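Local coordinates for uncharacterized protein (PDB 3LFT) that binds L-tryptophan between its two lobes and probably serves as the substrate-binding protein of an ABC transporter, at residues S142-S147 against P193-I198. Residues are numbered along the deposited sequence; the frame is centred on the assembly and turned at random.
Sequences SSEDNS and PIDNTI. With TRP (tryptophan), chain C.
Glu144 lays its buried carboxylate across the start of helix 196-200, both oxygens taking backbone N-H groups on their syn lone pairs: OE1 from Asn196 N at 2.8 Å, OE2 from Thr197 N at 2.6 Å. Five bonds grip the group. Thr197 OG1 donates to the anti lone pair of OE2, Asn146 ND2 reaches the anti lone pair of OE1 almost straight (168°), and Asn196 ND2 meets OE1 from above the carboxylate plane. The N-terminus of the helix probably stabilises the negative charge, even with OD1 of Asp195 lying 3.5 Å from Glu144 OE2. Asp195 is the N-cap: its CG stands anti to the backbone N (chi1 -178°), which lets OD1 accept from Ile198 N while OD2 accepts from Ser147 OG at 2.6 Å and from Ser141 N. Both segments follow parallel strands, 135-141 and 189-192, of one lobe of the periplasmic-binding-protein fold, and their helix starts line the cleft. Here Asn196 ND2 also donates to the bound tryptophan's O (2.9 Å), and Ile194 CG2 presses on its indole at CD2. Asn146 ND2 also donates to Ile194 O, in the carbonyl plane. Toward solvent the packing thins: exposed Ser143 brings OG only to 3.6 Å from Thr197 OG1 and bonds instead to Ser141 OG.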
loop_
_atom_site.group_PDB
_atom_site.type_symbol
_atom_site.label_atom_id
_atom_site.label_comp_id
_atom_site.label_asym_id
_atom_site.label_seq_id
_atom_site.Cartn_x
_atom_site.Cartn_y
_atom_site.Cartn_z
ATOM N N SER A 142 6.244 -5.003 11.801
ATOM C CA SER A 142 7.050 -4.036 12.546
ATOM C C SER A 142 8.167 -3.434 11.651
ATOM O O SER A 142 8.832 -2.476 12.051
ATOM C CB SER A 142 7.623 -4.691 13.807
ATOM O OG SER A 142 8.318 -5.889 13.482
ATOM N N SER A 143 8.376 -3.979 10.449
ATOM C CA SER A 143 9.402 -3.442 9.528
ATOM C C SER A 143 8.919 -2.239 8.712
ATOM O O SER A 143 9.713 -1.591 8.055
ATOM C CB SER A 143 9.973 -4.538 8.596
ATOM O OG SER A 143 8.976 -5.014 7.672
ATOM N N GLU A 144 7.630 -1.931 8.749
ATOM C CA GLU A 144 7.072 -0.965 7.791
ATOM C C GLU A 144 6.563 0.309 8.432
ATOM O O GLU A 144 5.559 0.283 9.149
ATOM C CB GLU A 144 5.981 -1.652 6.999
ATOM C CG GLU A 144 6.585 -2.733 6.140
ATOM C CD GLU A 144 5.682 -3.239 5.053
ATOM O OE1 GLU A 144 4.900 -2.470 4.453
ATOM O OE2 GLU A 144 5.769 -4.459 4.788
ATOM N N ASP A 145 7.239 1.420 8.150
ATOM C CA ASP A 145 6.829 2.706 8.703
ATOM C C ASP A 145 5.404 3.033 8.293
ATOM O O ASP A 145 4.651 3.568 9.100
ATOM C CB ASP A 145 7.767 3.819 8.278
ATOM C CG ASP A 145 9.139 3.706 8.942
ATOM O OD1 ASP A 145 9.272 2.963 9.952
ATOM O OD2 ASP A 145 10.097 4.349 8.463
ATOM N N ASN A 146 5.016 2.698 7.051
ATOM C CA ASN A 146 3.627 2.903 6.609
ATOM C C ASN A 146 2.602 2.276 7.524
ATOM O O ASN A 146 1.537 2.863 7.778
ATOM C CB ASN A 146 3.422 2.385 5.172
ATOM C CG ASN A 146 4.172 1.091 4.879
ATOM O OD1 ASN A 146 5.414 1.066 4.911
ATOM N ND2 ASN A 146 3.436 0.004 4.621
ATOM N N SER A 147 2.896 1.084 8.035
ATOM C CA SER A 147 1.898 0.389 8.841
ATOM C C SER A 147 1.798 0.923 10.259
ATOM O O SER A 147 0.717 0.897 10.855
ATOM C CB SER A 147 2.181 -1.100 8.871
ATOM O OG SER A 147 2.050 -1.632 7.568
ATOM N N PRO A 193 -3.501 -3.546 7.484
ATOM C CA PRO A 193 -3.317 -2.249 6.833
ATOM C C PRO A 193 -2.712 -2.406 5.438
ATOM O O PRO A 193 -2.521 -3.539 4.940
ATOM C CB PRO A 193 -2.381 -1.495 7.789
ATOM C CG PRO A 193 -1.657 -2.546 8.533
ATOM C CD PRO A 193 -2.558 -3.759 8.596
ATOM N N ILE A 194 -2.422 -1.274 4.802
ATOM C CA ILE A 194 -1.715 -1.265 3.520
ATOM C C ILE A 194 -0.247 -1.613 3.844
ATOM O O ILE A 194 0.565 -0.720 4.114
ATOM C CB ILE A 194 -1.868 0.091 2.785
ATOM C CG1 ILE A 194 -3.336 0.511 2.659
ATOM C CG2 ILE A 194 -1.246 0.004 1.406
ATOM C CD1 ILE A 194 -3.480 1.953 2.163
ATOM N N ASP A 195 0.040 -2.911 3.862
ATOM C CA ASP A 195 1.261 -3.455 4.451
ATOM C C ASP A 195 1.887 -4.395 3.427
ATOM O O ASP A 195 1.263 -5.375 3.002
ATOM C CB ASP A 195 0.899 -4.200 5.743
ATOM C CG ASP A 195 2.110 -4.755 6.453
ATOM O OD1 ASP A 195 2.718 -5.725 5.947
ATOM O OD2 ASP A 195 2.478 -4.191 7.517
ATOM N N ASN A 196 3.118 -4.110 3.012
ATOM C CA ASN A 196 3.757 -4.902 1.956
ATOM C C ASN A 196 4.106 -6.320 2.393
ATOM O O ASN A 196 4.042 -7.251 1.586
ATOM C CB ASN A 196 5.031 -4.216 1.479
ATOM C CG ASN A 196 4.745 -2.884 0.850
ATOM O OD1 ASN A 196 4.267 -2.821 -0.281
ATOM N ND2 ASN A 196 5.033 -1.802 1.567
ATOM N N THR A 197 4.514 -6.479 3.648
ATOM C CA THR A 197 4.887 -7.797 4.188
ATOM C C THR A 197 3.678 -8.734 4.151
ATOM O O THR A 197 3.747 -9.834 3.593
ATOM C CB THR A 197 5.468 -7.669 5.632
ATOM O OG1 THR A 197 6.581 -6.753 5.604
ATOM C CG2 THR A 197 5.914 -9.022 6.196
ATOM N N ILE A 198 2.560 -8.281 4.720
ATOM C CA ILE A 198 1.382 -9.143 4.765
ATOM C C ILE A 198 0.835 -9.296 3.347
ATOM O O ILE A 198 0.382 -10.380 2.980
ATOM C CB ILE A 198 0.309 -8.618 5.743
ATOM C CG1 ILE A 198 0.919 -8.354 7.126
ATOM C CG2 ILE A 198 -0.879 -9.580 5.841
ATOM C CD1 ILE A 198 1.600 -9.557 7.817
HETATM N N TRP C . 1.339 2.240 0.305
HETATM C CA TRP C . 2.281 1.124 0.610
HETATM C C TRP C . 3.521 1.662 1.248
HETATM O O TRP C . 4.561 0.998 1.240
HETATM C CB TRP C . 2.594 0.343 -0.676
HETATM C CG TRP C . 1.350 -0.266 -1.272
HETATM C CD1 TRP C . 0.592 0.215 -2.339
HETATM C CD2 TRP C . 0.675 -1.482 -0.805
HETATM N NE1 TRP C . -0.478 -0.621 -2.557
HETATM C CE2 TRP C . -0.494 -1.624 -1.679
HETATM C CE3 TRP C . 0.936 -2.359 0.221
HETATM C CZ2 TRP C . -1.341 -2.696 -1.465
HETATM C CZ3 TRP C . 0.060 -3.422 0.413
HETATM C CH2 TRP C . -1.057 -3.578 -0.433
HETATM O OXT TRP C . 3.490 2.780 1.782
#